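Local coordinates for protein EmGH1 (Erythrobacter marinus, PDB 5Z87) that probably hydrolyses beta-glucosidic bonds, as a glycoside hydrolase of family 3, at residues T575-P584 with C594-P603; A146-R154 with P621-I629. All coordinates share one frame; numbering follows the deposited sequence.

How the contacts relate
Both contacts are buried, but they join different parts of the fold. Contact 1 lies within the family 3 C-terminal domain and joins two neighbouring strands of one sheet, close in sequence, by a run of backbone hydrogen bonds, with a polar and aromatic cluster near the C-terminal ends of the strands. Contact 2 brings together chain regions 467 residues apart, one from the family 3 N-terminal and one from the C-terminal domain; a single backbone hydrogen bond and mostly apolar side chains hold it, without strand pairing. Their centres are about 12 Å apart, and the two meet directly: Met-147 SD lies 3.6 Å from Phe-601 CE1, and Pro-584 packs on Met-147 and Ile-629.

Contact 1 of 2, residues T575-P584 with C594-P603; sequences TVAVLIHGRP and CPAILDAFYP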
ATOM      1  N   THR A 575      -6.860 -37.818  -4.662  1.00 39.41           N
ATOM      2  CA  THR A 575      -6.173 -36.910  -3.753  1.00 37.72           C
ATOM      3  C   THR A 575      -6.981 -35.632  -3.576  1.00 40.47           C
ATOM      4  O   THR A 575      -7.386 -35.006  -4.558  1.00 47.17           O
ATOM      5  CB  THR A 575      -4.767 -36.576  -4.266  1.00 39.40           C
ATOM      6  OG1 THR A 575      -4.035 -37.788  -4.474  1.00 38.60           O
ATOM      7  CG2 THR A 575      -4.009 -35.717  -3.257  1.00 37.01           C
ATOM      8  N   VAL A 576      -7.214 -35.248  -2.319  1.00 40.94           N
ATOM      9  CA  VAL A 576      -7.841 -33.980  -1.979  1.00 31.62           C
ATOM     10  C   VAL A 576      -6.981 -33.275  -0.940  1.00 31.72           C
ATOM     11  O   VAL A 576      -6.231 -33.895  -0.186  1.00 28.72           O
ATOM     12  CB  VAL A 576      -9.274 -34.155  -1.451  1.00 26.15           C
ATOM     13  CG1 VAL A 576     -10.096 -34.951  -2.444  1.00 39.98           C
ATOM     14  CG2 VAL A 576      -9.252 -34.850  -0.114  1.00 31.38           C
ATOM     15  N   ALA A 577      -7.106 -31.956  -0.902  1.00 28.67           N
ATOM     16  CA  ALA A 577      -6.370 -31.146   0.052  1.00 28.78           C
ATOM     17  C   ALA A 577      -7.343 -30.394   0.956  1.00 27.84           C
ATOM     18  O   ALA A 577      -8.398 -29.921   0.502  1.00 26.10           O
ATOM     19  CB  ALA A 577      -5.416 -30.175  -0.669  1.00 24.57           C
ATOM     20  N   VAL A 578      -6.991 -30.328   2.242  1.00 23.93           N
ATOM     21  CA  VAL A 578      -7.691 -29.540   3.257  1.00 28.59           C
ATOM     22  C   VAL A 578      -6.724 -28.471   3.769  1.00 28.88           C
ATOM     23  O   VAL A 578      -5.637 -28.796   4.265  1.00 22.92           O
ATOM     24  CB  VAL A 578      -8.189 -30.418   4.418  1.00 30.70           C
ATOM     25  CG1 VAL A 578      -9.079 -29.604   5.365  1.00 30.05           C
ATOM     26  CG2 VAL A 578      -8.947 -31.614   3.888  1.00 29.32           C
ATOM     27  N   LEU A 579      -7.115 -27.203   3.663  1.00 24.81           N
ATOM     28  CA  LEU A 579      -6.250 -26.106   4.091  1.00 23.86           C
ATOM     29  C   LEU A 579      -6.607 -25.676   5.514  1.00 19.98           C
ATOM     30  O   LEU A 579      -7.765 -25.354   5.810  1.00 21.73           O
ATOM     31  CB  LEU A 579      -6.349 -24.917   3.133  1.00 24.71           C
ATOM     32  CG  LEU A 579      -5.839 -25.140   1.709  1.00 21.25           C
ATOM     33  CD1 LEU A 579      -6.205 -23.978   0.832  1.00 15.19           C
ATOM     34  CD2 LEU A 579      -4.353 -25.328   1.704  1.00 24.68           C
ATOM     35  N   ILE A 580      -5.599 -25.660   6.379  1.00 19.22           N
ATOM     36  CA  ILE A 580      -5.727 -25.260   7.772  1.00 18.61           C
ATOM     37  C   ILE A 580      -4.651 -24.219   8.018  1.00 21.19           C
ATOM     38  O   ILE A 580      -3.468 -24.481   7.758  1.00 25.68           O
ATOM     39  CB  ILE A 580      -5.577 -26.463   8.728  1.00 24.36           C
ATOM     40  CG1 ILE A 580      -6.689 -27.481   8.447  1.00 23.13           C
ATOM     41  CG2 ILE A 580      -5.592 -26.023  10.202  1.00 14.88           C
ATOM     42  CD1 ILE A 580      -6.443 -28.863   9.070  1.00 21.90           C
ATOM     43  N   HIS A 581      -5.055 -23.038   8.495  1.00 18.82           N
ATOM     44  CA  HIS A 581      -4.208 -21.840   8.424  1.00 23.20           C
ATOM     45  C   HIS A 581      -4.924 -20.640   9.045  1.00 18.16           C
ATOM     46  O   HIS A 581      -6.151 -20.628   9.187  1.00 16.34           O
ATOM     47  CB  HIS A 581      -3.851 -21.505   6.971  1.00 17.99           C
ATOM     48  CG  HIS A 581      -5.053 -21.312   6.097  1.00 16.01           C
ATOM     49  ND1 HIS A 581      -5.431 -20.079   5.604  1.00 22.10           N
ATOM     50  CD2 HIS A 581      -5.971 -22.196   5.634  1.00 17.43           C
ATOM     51  CE1 HIS A 581      -6.517 -20.214   4.863  1.00 16.96           C
ATOM     52  NE2 HIS A 581      -6.874 -21.486   4.875  1.00 22.97           N
ATOM     53  N   GLY A 582      -4.137 -19.612   9.377  1.00 20.91           N
ATOM     54  CA  GLY A 582      -4.675 -18.351   9.861  1.00 22.53           C
ATOM     55  C   GLY A 582      -5.023 -17.332   8.782  1.00 18.98           C
ATOM     56  O   GLY A 582      -6.196 -17.156   8.449  1.00 23.25           O
ATOM     57  N   ARG A 583      -4.024 -16.651   8.236  1.00 15.47           N
ATOM     58  CA  ARG A 583      -4.267 -15.647   7.193  1.00 24.23           C
ATOM     59  C   ARG A 583      -4.819 -16.284   5.918  1.00 20.24           C
ATOM     60  O   ARG A 583      -4.608 -17.473   5.661  1.00 23.45           O
ATOM     61  CB  ARG A 583      -2.975 -14.920   6.853  1.00 15.06           C
ATOM     62  CG  ARG A 583      -1.914 -15.875   6.312  1.00 19.89           C
ATOM     63  CD  ARG A 583      -0.773 -15.144   5.626  1.00 20.04           C
ATOM     64  NE  ARG A 583      -0.185 -14.123   6.491  1.00 20.50           N
ATOM     65  CZ  ARG A 583       0.686 -14.384   7.458  1.00 24.65           C
ATOM     66  NH1 ARG A 583       1.075 -15.640   7.679  1.00 19.50           N
ATOM     67  NH2 ARG A 583       1.175 -13.389   8.194  1.00 16.99           N
ATOM     68  N   PRO A 584      -5.508 -15.508   5.086  1.00 23.32           N
ATOM     69  CA  PRO A 584      -5.806 -15.990   3.730  1.00 17.21           C
ATOM     70  C   PRO A 584      -4.513 -16.331   3.016  1.00 21.95           C
ATOM     71  O   PRO A 584      -3.561 -15.544   3.029  1.00 21.30           O
ATOM     72  CB  PRO A 584      -6.519 -14.802   3.075  1.00 18.20           C
ATOM     73  CG  PRO A 584      -7.053 -13.982   4.229  1.00 21.28           C
ATOM     74  CD  PRO A 584      -6.015 -14.142   5.307  1.00 23.24           C
ATOM     75  N   CYS A 594      -3.972 -29.745  -7.731  1.00 30.75           N
ATOM     76  CA  CYS A 594      -4.822 -30.612  -6.931  1.00 26.12           C
ATOM     77  C   CYS A 594      -6.284 -30.297  -7.194  1.00 27.19           C
ATOM     78  O   CYS A 594      -6.718 -29.165  -6.962  1.00 29.30           O
ATOM     79  CB  CYS A 594      -4.506 -30.457  -5.452  1.00 18.81           C
ATOM     80  SG  CYS A 594      -5.601 -31.428  -4.406  1.00 27.54           S
ATOM     81  N   PRO A 595      -7.081 -31.265  -7.636  1.00 30.93           N
ATOM     82  CA  PRO A 595      -8.415 -30.928  -8.163  1.00 23.69           C
ATOM     83  C   PRO A 595      -9.440 -30.526  -7.117  1.00 25.69           C
ATOM     84  O   PRO A 595     -10.410 -29.846  -7.469  1.00 26.79           O
ATOM     85  CB  PRO A 595      -8.842 -32.220  -8.881  1.00 31.06           C
ATOM     86  CG  PRO A 595      -8.045 -33.304  -8.221  1.00 33.74           C
ATOM     87  CD  PRO A 595      -6.712 -32.668  -7.885  1.00 22.64           C
ATOM     88  N   ALA A 596      -9.306 -30.963  -5.865  1.00 27.86           N
ATOM     89  CA  ALA A 596     -10.316 -30.709  -4.838  1.00 24.86           C
ATOM     90  C   ALA A 596      -9.640 -30.124  -3.612  1.00 22.86           C
ATOM     91  O   ALA A 596      -8.712 -30.727  -3.065  1.00 24.50           O
ATOM     92  CB  ALA A 596     -11.076 -31.987  -4.462  1.00 31.56           C
ATOM     93  N   ILE A 597     -10.086 -28.945  -3.193  1.00 26.47           N
ATOM     94  CA  ILE A 597      -9.482 -28.236  -2.070  1.00 23.39           C
ATOM     95  C   ILE A 597     -10.585 -27.730  -1.154  1.00 23.88           C
ATOM     96  O   ILE A 597     -11.513 -27.048  -1.608  1.00 22.90           O
ATOM     97  CB  ILE A 597      -8.594 -27.063  -2.530  1.00 24.72           C
ATOM     98  CG1 ILE A 597      -7.543 -27.549  -3.526  1.00 24.23           C
ATOM     99  CG2 ILE A 597      -7.919 -26.413  -1.331  1.00 22.72           C
ATOM    100  CD1 ILE A 597      -6.751 -26.445  -4.146  1.00 22.68           C
ATOM    101  N   LEU A 598     -10.493 -28.087   0.123  1.00 25.37           N
ATOM    102  CA  LEU A 598     -11.306 -27.504   1.181  1.00 23.48           C
ATOM    103  C   LEU A 598     -10.476 -26.440   1.884  1.00 24.78           C
ATOM    104  O   LEU A 598      -9.282 -26.638   2.126  1.00 26.75           O
ATOM    105  CB  LEU A 598     -11.738 -28.565   2.197  1.00 22.44           C
ATOM    106  CG  LEU A 598     -12.731 -29.612   1.707  1.00 26.32           C
ATOM    107  CD1 LEU A 598     -13.127 -30.540   2.837  1.00 28.52           C
ATOM    108  CD2 LEU A 598     -13.952 -28.916   1.146  1.00 23.63           C
ATOM    109  N   ASP A 599     -11.097 -25.308   2.206  1.00 21.62           N
ATOM    110  CA  ASP A 599     -10.428 -24.270   2.981  1.00 23.09           C
ATOM    111  C   ASP A 599     -11.114 -24.185   4.335  1.00 22.89           C
ATOM    112  O   ASP A 599     -12.262 -23.738   4.431  1.00 22.20           O
ATOM    113  CB  ASP A 599     -10.441 -22.922   2.266  1.00 22.31           C
ATOM    114  CG  ASP A 599      -9.333 -21.997   2.762  1.00 32.24           C
ATOM    115  OD1 ASP A 599      -8.888 -22.161   3.933  1.00 25.79           O
ATOM    116  OD2 ASP A 599      -8.899 -21.117   1.978  1.00 31.61           O
ATOM    117  N   ALA A 600     -10.414 -24.623   5.380  1.00 24.25           N
ATOM    118  CA  ALA A 600     -11.015 -24.702   6.702  1.00 26.11           C
ATOM    119  C   ALA A 600     -10.555 -23.587   7.623  1.00 26.47           C
ATOM    120  O   ALA A 600     -11.081 -23.468   8.734  1.00 23.27           O
ATOM    121  CB  ALA A 600     -10.709 -26.065   7.349  1.00 24.81           C
ATOM    122  N   PHE A 601      -9.598 -22.773   7.177  1.00 20.81           N
ATOM    123  CA  PHE A 601      -8.973 -21.777   8.029  1.00 23.79           C
ATOM    124  C   PHE A 601      -8.549 -22.438   9.344  1.00 26.49           C
ATOM    125  O   PHE A 601      -7.679 -23.317   9.333  1.00 28.08           O
ATOM    126  CB  PHE A 601      -9.923 -20.577   8.179  1.00 15.46           C
ATOM    127  CG  PHE A 601      -9.854 -19.633   6.990  1.00 17.84           C
ATOM    128  CD1 PHE A 601      -8.842 -18.677   6.905  1.00 20.57           C
ATOM    129  CD2 PHE A 601     -10.736 -19.756   5.926  1.00 18.17           C
ATOM    130  CE1 PHE A 601      -8.748 -17.828   5.811  1.00 22.16           C
ATOM    131  CE2 PHE A 601     -10.648 -18.917   4.819  1.00 24.42           C
ATOM    132  CZ  PHE A 601      -9.655 -17.941   4.764  1.00 19.90           C
ATOM    133  N   TYR A 602      -9.122 -22.040  10.472  1.00 24.95           N
ATOM    134  CA  TYR A 602      -8.943 -22.790  11.717  1.00 20.34           C
ATOM    135  C   TYR A 602     -10.333 -23.209  12.138  1.00 21.57           C
ATOM    136  O   TYR A 602     -11.147 -22.341  12.494  1.00 21.29           O
ATOM    137  CB  TYR A 602      -8.261 -21.970  12.806  1.00 17.54           C
ATOM    138  CG  TYR A 602      -6.789 -21.717  12.563  1.00 23.19           C
ATOM    139  CD1 TYR A 602      -5.959 -22.721  12.083  1.00 24.31           C
ATOM    140  CD2 TYR A 602      -6.232 -20.466  12.793  1.00 18.22           C
ATOM    141  CE1 TYR A 602      -4.607 -22.497  11.866  1.00 17.56           C
ATOM    142  CE2 TYR A 602      -4.888 -20.235  12.595  1.00 14.27           C
ATOM    143  CZ  TYR A 602      -4.075 -21.255  12.121  1.00 20.33           C
ATOM    144  OH  TYR A 602      -2.730 -21.034  11.907  1.00 18.92           O
ATOM    145  N   PRO A 603     -10.677 -24.497  12.059  1.00 24.72           N
ATOM    146  CA  PRO A 603     -12.088 -24.890  12.159  1.00 25.04           C
ATOM    147  C   PRO A 603     -12.568 -25.183  13.580  1.00 25.19           C
ATOM    148  O   PRO A 603     -13.651 -25.748  13.769  1.00 25.70           O
ATOM    149  CB  PRO A 603     -12.149 -26.134  11.264  1.00 20.64           C
ATOM    150  CG  PRO A 603     -10.798 -26.724  11.387  1.00 22.89           C
ATOM    151  CD  PRO A 603      -9.826 -25.606  11.597  1.00 19.22           C
TER
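The His-581 ring receives Phe-601 CA over one face, a CH-pi contact 4.0 Å from the ring centroid, while Asp-599 lies at its edge. The Phe-601 ring carries His-581 CE1 over a face, near its rim, and Gly-582 O at its edge; the two rings meet obliquely, planes 36° apart. Over the centre of one face of Tyr-602 sits His-581 O, and Ile-580 CG2 reaches its edge at CD1. With an alanine at Tyr-602, the 581-582 peptide would probably lose the ring that covers it, and Ile-580 CG2 this neighbour. His-581 ND1 donates to Arg-583 O at 2.7 Å, in the ring plane, and NE2 points at Asp-599 OD1, a 2.3 Å separation too short to trust in detail; together these would fix the ring's rotation. Its CG stands between backbone N and carbonyl carbon (chi1 57°), turning the ring back over the neighbouring strand. Further back, Leu-579 CD1 meets Ile-597 CG2 at 3.7 Å, and backbone bonds run from Ala-577 N to Ala-596 O as far as His-581 N to Phe-601 O. Strands 574-580 and 596-601 run parallel, joined through helix 588-593: a beta-alpha-beta crossover in the C-terminal domain's sheet.

Contact 2 of 2, residues A146-R154 with P621-I629; sequences AMAMACAFR and PSGKLPVTI
Cys-151 and Pro-626 meet at the middle of this contact, the SG of the cysteine lying 3.5 Å from CD of the proline ring. The thiol stands beside its own backbone N and anti to the carbonyl carbon (chi1 -56°), a setting that carries it to the CD corner of the ring. Ala-150 takes another part of the same proline, its CB 3.9 Å from Pro-626 CB, so two successive residues touch different atoms of the pyrrolidine. Met-147, one turn earlier, extends past it: the chain bends at its last torsion (chi3 -85°) and brings CE to within 3.8 Å of Val-627 CG1, the two side chains crossing at about a right angle. On the backbone, Lys-624 N donates to Cys-151 O at 2.8 Å in a nearly straight bond (170°) that lies on a carbonyl lone pair, and Gly-623 CA adds a CA-H...O contact to that oxygen. Phe-153 presents its edge to Lys-624 O, with CE1 3.5 Å from Lys-624 CB.

A second shell surrounds these groups. The Lys-624 amine forms a salt bridge with Asp-705, Phe-728 packs edge-to-face with Phe-153, and backbone bonds tie Met-147 to Glu-194 and Pro-626 to Glu-199. The contact thus joins helix 146-150 of the N-terminal domain to the loop between helix 607-615 and strand 671-678, with helix 403-416, strand 596-601 and, from the fibronectin type III-like domain, strand 703-713 packed around it.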
ATOM      1  N   ALA A 146     -12.128 -16.434  13.937  1.00 18.81           N
ATOM      2  CA  ALA A 146     -13.059 -15.411  13.462  1.00 19.22           C
ATOM      3  C   ALA A 146     -13.184 -15.413  11.928  1.00 18.82           C
ATOM      4  O   ALA A 146     -14.294 -15.377  11.381  1.00 13.80           O
ATOM      5  CB  ALA A 146     -12.624 -14.041  13.995  1.00 16.48           C
ATOM      6  N   MET A 147     -12.059 -15.481  11.212  1.00 18.14           N
ATOM      7  CA  MET A 147     -12.140 -15.505   9.748  1.00 18.29           C
ATOM      8  C   MET A 147     -12.829 -16.770   9.243  1.00 18.77           C
ATOM      9  O   MET A 147     -13.595 -16.717   8.274  1.00 23.56           O
ATOM     10  CB  MET A 147     -10.751 -15.387   9.120  1.00 18.68           C
ATOM     11  CG  MET A 147     -10.808 -15.229   7.590  1.00 19.45           C
ATOM     12  SD  MET A 147      -9.321 -14.437   6.972  1.00 27.11           S
ATOM     13  CE  MET A 147      -9.713 -12.696   7.160  1.00 15.95           C
ATOM     14  N   ALA A 148     -12.575 -17.915   9.882  1.00 17.25           N
ATOM     15  CA  ALA A 148     -13.313 -19.130   9.538  1.00 18.89           C
ATOM     16  C   ALA A 148     -14.811 -18.914   9.683  1.00 18.20           C
ATOM     17  O   ALA A 148     -15.592 -19.204   8.766  1.00 22.82           O
ATOM     18  CB  ALA A 148     -12.856 -20.295  10.418  1.00 19.95           C
ATOM     19  N   MET A 149     -15.232 -18.379  10.825  1.00 19.97           N
ATOM     20  CA  MET A 149     -16.661 -18.191  11.054  1.00 19.48           C
ATOM     21  C   MET A 149     -17.256 -17.198  10.072  1.00 21.69           C
ATOM     22  O   MET A 149     -18.451 -17.284   9.747  1.00 23.75           O
ATOM     23  CB  MET A 149     -16.909 -17.737  12.488  1.00 19.18           C
ATOM     24  CG  MET A 149     -16.612 -18.808  13.543  1.00 22.41           C
ATOM     25  SD  MET A 149     -17.375 -18.362  15.117  1.00 25.83           S
ATOM     26  CE  MET A 149     -16.184 -17.220  15.787  1.00 16.47           C
ATOM     27  N   ALA A 150     -16.450 -16.242   9.595  1.00 18.10           N
ATOM     28  CA  ALA A 150     -16.943 -15.309   8.582  1.00 17.71           C
ATOM     29  C   ALA A 150     -17.310 -16.026   7.289  1.00 20.49           C
ATOM     30  O   ALA A 150     -18.139 -15.521   6.517  1.00 21.98           O
ATOM     31  CB  ALA A 150     -15.898 -14.221   8.298  1.00 16.66           C
ATOM     32  N   CYS A 151     -16.689 -17.187   7.018  1.00 18.32           N
ATOM     33  CA  CYS A 151     -17.000 -17.912   5.790  1.00 19.26           C
ATOM     34  C   CYS A 151     -18.386 -18.505   5.824  1.00 16.48           C
ATOM     35  O   CYS A 151     -18.921 -18.853   4.769  1.00 19.92           O
ATOM     36  CB  CYS A 151     -16.016 -19.052   5.527  1.00 16.41           C
ATOM     37  SG  CYS A 151     -14.297 -18.631   5.465  1.00 18.01           S
ATOM     38  N   ALA A 152     -18.974 -18.627   7.014  1.00 18.80           N
ATOM     39  CA  ALA A 152     -20.259 -19.298   7.146  1.00 21.04           C
ATOM     40  C   ALA A 152     -21.407 -18.444   6.632  1.00 18.72           C
ATOM     41  O   ALA A 152     -22.441 -18.989   6.219  1.00 24.27           O
ATOM     42  CB  ALA A 152     -20.500 -19.677   8.607  1.00 20.27           C
ATOM     43  N   PHE A 153     -21.256 -17.119   6.649  1.00 15.58           N
ATOM     44  CA  PHE A 153     -22.358 -16.205   6.309  1.00 14.98           C
ATOM     45  C   PHE A 153     -23.633 -16.580   7.070  1.00 23.51           C
ATOM     46  O   PHE A 153     -24.738 -16.591   6.521  1.00 18.68           O
ATOM     47  CB  PHE A 153     -22.586 -16.154   4.792  1.00 16.80           C
ATOM     48  CG  PHE A 153     -21.511 -15.383   4.064  1.00 20.32           C
ATOM     49  CD1 PHE A 153     -20.253 -15.948   3.865  1.00 18.23           C
ATOM     50  CD2 PHE A 153     -21.736 -14.079   3.632  1.00 18.35           C
ATOM     51  CE1 PHE A 153     -19.226 -15.239   3.222  1.00 19.41           C
ATOM     52  CE2 PHE A 153     -20.726 -13.350   2.986  1.00 19.02           C
ATOM     53  CZ  PHE A 153     -19.461 -13.935   2.783  1.00 22.52           C
ATOM     54  N   ARG A 154     -23.467 -16.885   8.362  1.00 17.14           N
ATOM     55  CA  ARG A 154     -24.565 -17.247   9.262  1.00 24.76           C
ATOM     56  C   ARG A 154     -24.482 -16.367  10.504  1.00 27.75           C
ATOM     57  O   ARG A 154     -24.052 -16.822  11.573  1.00 25.05           O
ATOM     58  CB  ARG A 154     -24.505 -18.727   9.655  1.00 26.85           C
ATOM     59  CG  ARG A 154     -24.860 -19.711   8.548  1.00 25.31           C
ATOM     60  CD  ARG A 154     -26.317 -19.584   8.165  1.00 28.77           C
ATOM     61  NE  ARG A 154     -27.198 -19.883   9.291  1.00 35.68           N
ATOM     62  CZ  ARG A 154     -27.540 -21.109   9.675  1.00 37.39           C
ATOM     63  NH1 ARG A 154     -27.082 -22.175   9.022  1.00 28.58           N
ATOM     64  NH2 ARG A 154     -28.348 -21.269  10.712  1.00 36.58           N
ATOM     65  N   PRO A 621     -20.856 -28.830   1.723  1.00 26.79           N
ATOM     66  CA  PRO A 621     -20.120 -27.614   2.102  1.00 25.65           C
ATOM     67  C   PRO A 621     -20.797 -26.373   1.549  1.00 22.79           C
ATOM     68  O   PRO A 621     -21.362 -26.378   0.454  1.00 24.74           O
ATOM     69  CB  PRO A 621     -18.735 -27.825   1.488  1.00 23.08           C
ATOM     70  CG  PRO A 621     -18.986 -28.776   0.344  1.00 25.73           C
ATOM     71  CD  PRO A 621     -20.060 -29.698   0.843  1.00 25.99           C
ATOM     72  N   SER A 622     -20.771 -25.310   2.349  1.00 28.63           N
ATOM     73  CA  SER A 622     -21.529 -24.110   2.028  1.00 22.40           C
ATOM     74  C   SER A 622     -20.813 -22.841   2.473  1.00 21.99           C
ATOM     75  O   SER A 622     -21.432 -21.776   2.467  1.00 21.27           O
ATOM     76  CB  SER A 622     -22.913 -24.172   2.681  1.00 20.63           C
ATOM     77  OG  SER A 622     -22.806 -23.952   4.082  1.00 25.86           O
ATOM     78  N   GLY A 623     -19.554 -22.929   2.901  1.00 19.10           N
ATOM     79  CA  GLY A 623     -18.797 -21.731   3.203  1.00 25.48           C
ATOM     80  C   GLY A 623     -18.486 -20.920   1.957  1.00 25.77           C
ATOM     81  O   GLY A 623     -18.398 -21.443   0.845  1.00 21.59           O
ATOM     82  N   LYS A 624     -18.335 -19.608   2.152  1.00 24.44           N
ATOM     83  CA  LYS A 624     -17.956 -18.671   1.099  1.00 23.44           C
ATOM     84  C   LYS A 624     -16.776 -17.843   1.581  1.00 20.52           C
ATOM     85  O   LYS A 624     -16.661 -17.546   2.771  1.00 21.68           O
ATOM     86  CB  LYS A 624     -19.116 -17.739   0.723  1.00 18.18           C
ATOM     87  CG  LYS A 624     -20.386 -18.449   0.261  1.00 24.14           C
ATOM     88  CD  LYS A 624     -20.215 -18.962  -1.161  1.00 21.41           C
ATOM     89  CE  LYS A 624     -21.547 -19.177  -1.834  1.00 26.99           C
ATOM     90  NZ  LYS A 624     -21.383 -19.634  -3.242  1.00 26.36           N
ATOM     91  N   LEU A 625     -15.895 -17.468   0.656  1.00 19.32           N
ATOM     92  CA  LEU A 625     -14.718 -16.682   1.038  1.00 17.50           C
ATOM     93  C   LEU A 625     -15.133 -15.281   1.484  1.00 22.28           C
ATOM     94  O   LEU A 625     -15.927 -14.621   0.792  1.00 24.10           O
ATOM     95  CB  LEU A 625     -13.733 -16.601  -0.121  1.00 18.27           C
ATOM     96  CG  LEU A 625     -12.909 -17.877  -0.288  1.00 22.96           C
ATOM     97  CD1 LEU A 625     -12.063 -17.798  -1.547  1.00 12.07           C
ATOM     98  CD2 LEU A 625     -12.040 -18.133   0.950  1.00 12.18           C
ATOM     99  N   PRO A 626     -14.673 -14.810   2.644  1.00 20.82           N
ATOM    100  CA  PRO A 626     -14.956 -13.425   3.062  1.00 24.55           C
ATOM    101  C   PRO A 626     -13.848 -12.445   2.694  1.00 22.62           C
ATOM    102  O   PRO A 626     -13.918 -11.279   3.111  1.00 17.80           O
ATOM    103  CB  PRO A 626     -15.064 -13.570   4.581  1.00 17.24           C
ATOM    104  CG  PRO A 626     -13.986 -14.621   4.895  1.00 22.04           C
ATOM    105  CD  PRO A 626     -13.998 -15.578   3.712  1.00 22.16           C
ATOM    106  N   VAL A 627     -12.838 -12.911   1.963  1.00 19.88           N
ATOM    107  CA  VAL A 627     -11.774 -12.091   1.408  1.00 17.45           C
ATOM    108  C   VAL A 627     -11.609 -12.479  -0.053  1.00 21.84           C
ATOM    109  O   VAL A 627     -12.074 -13.532  -0.496  1.00 21.07           O
ATOM    110  CB  VAL A 627     -10.437 -12.288   2.150  1.00 20.10           C
ATOM    111  CG1 VAL A 627     -10.478 -11.683   3.530  1.00 15.89           C
ATOM    112  CG2 VAL A 627     -10.100 -13.792   2.207  1.00 14.99           C
ATOM    113  N   THR A 628     -10.906 -11.630  -0.795  1.00 24.41           N
ATOM    114  CA  THR A 628     -10.414 -11.993  -2.115  1.00 16.12           C
ATOM    115  C   THR A 628      -9.076 -12.694  -1.937  1.00 16.80           C
ATOM    116  O   THR A 628      -8.268 -12.289  -1.100  1.00 16.57           O
ATOM    117  CB  THR A 628     -10.255 -10.753  -3.002  1.00 15.25           C
ATOM    118  OG1 THR A 628     -11.542 -10.212  -3.288  1.00 15.93           O
ATOM    119  CG2 THR A 628      -9.564 -11.100  -4.330  1.00 15.58           C
ATOM    120  N   ILE A 629      -8.842 -13.756  -2.703  1.00 15.97           N
ATOM    121  CA  ILE A 629      -7.539 -14.418  -2.684  1.00 16.32           C
ATOM    122  C   ILE A 629      -6.786 -14.011  -3.948  1.00 18.21           C
ATOM    123  O   ILE A 629      -7.145 -14.432  -5.054  1.00 16.43           O
ATOM    124  CB  ILE A 629      -7.665 -15.944  -2.583  1.00 15.55           C
ATOM    125  CG1 ILE A 629      -8.447 -16.349  -1.318  1.00 17.51           C
ATOM    126  CG2 ILE A 629      -6.272 -16.555  -2.603  1.00 11.35           C
ATOM    127  CD1 ILE A 629      -7.766 -15.917  -0.017  1.00  9.22           C
TER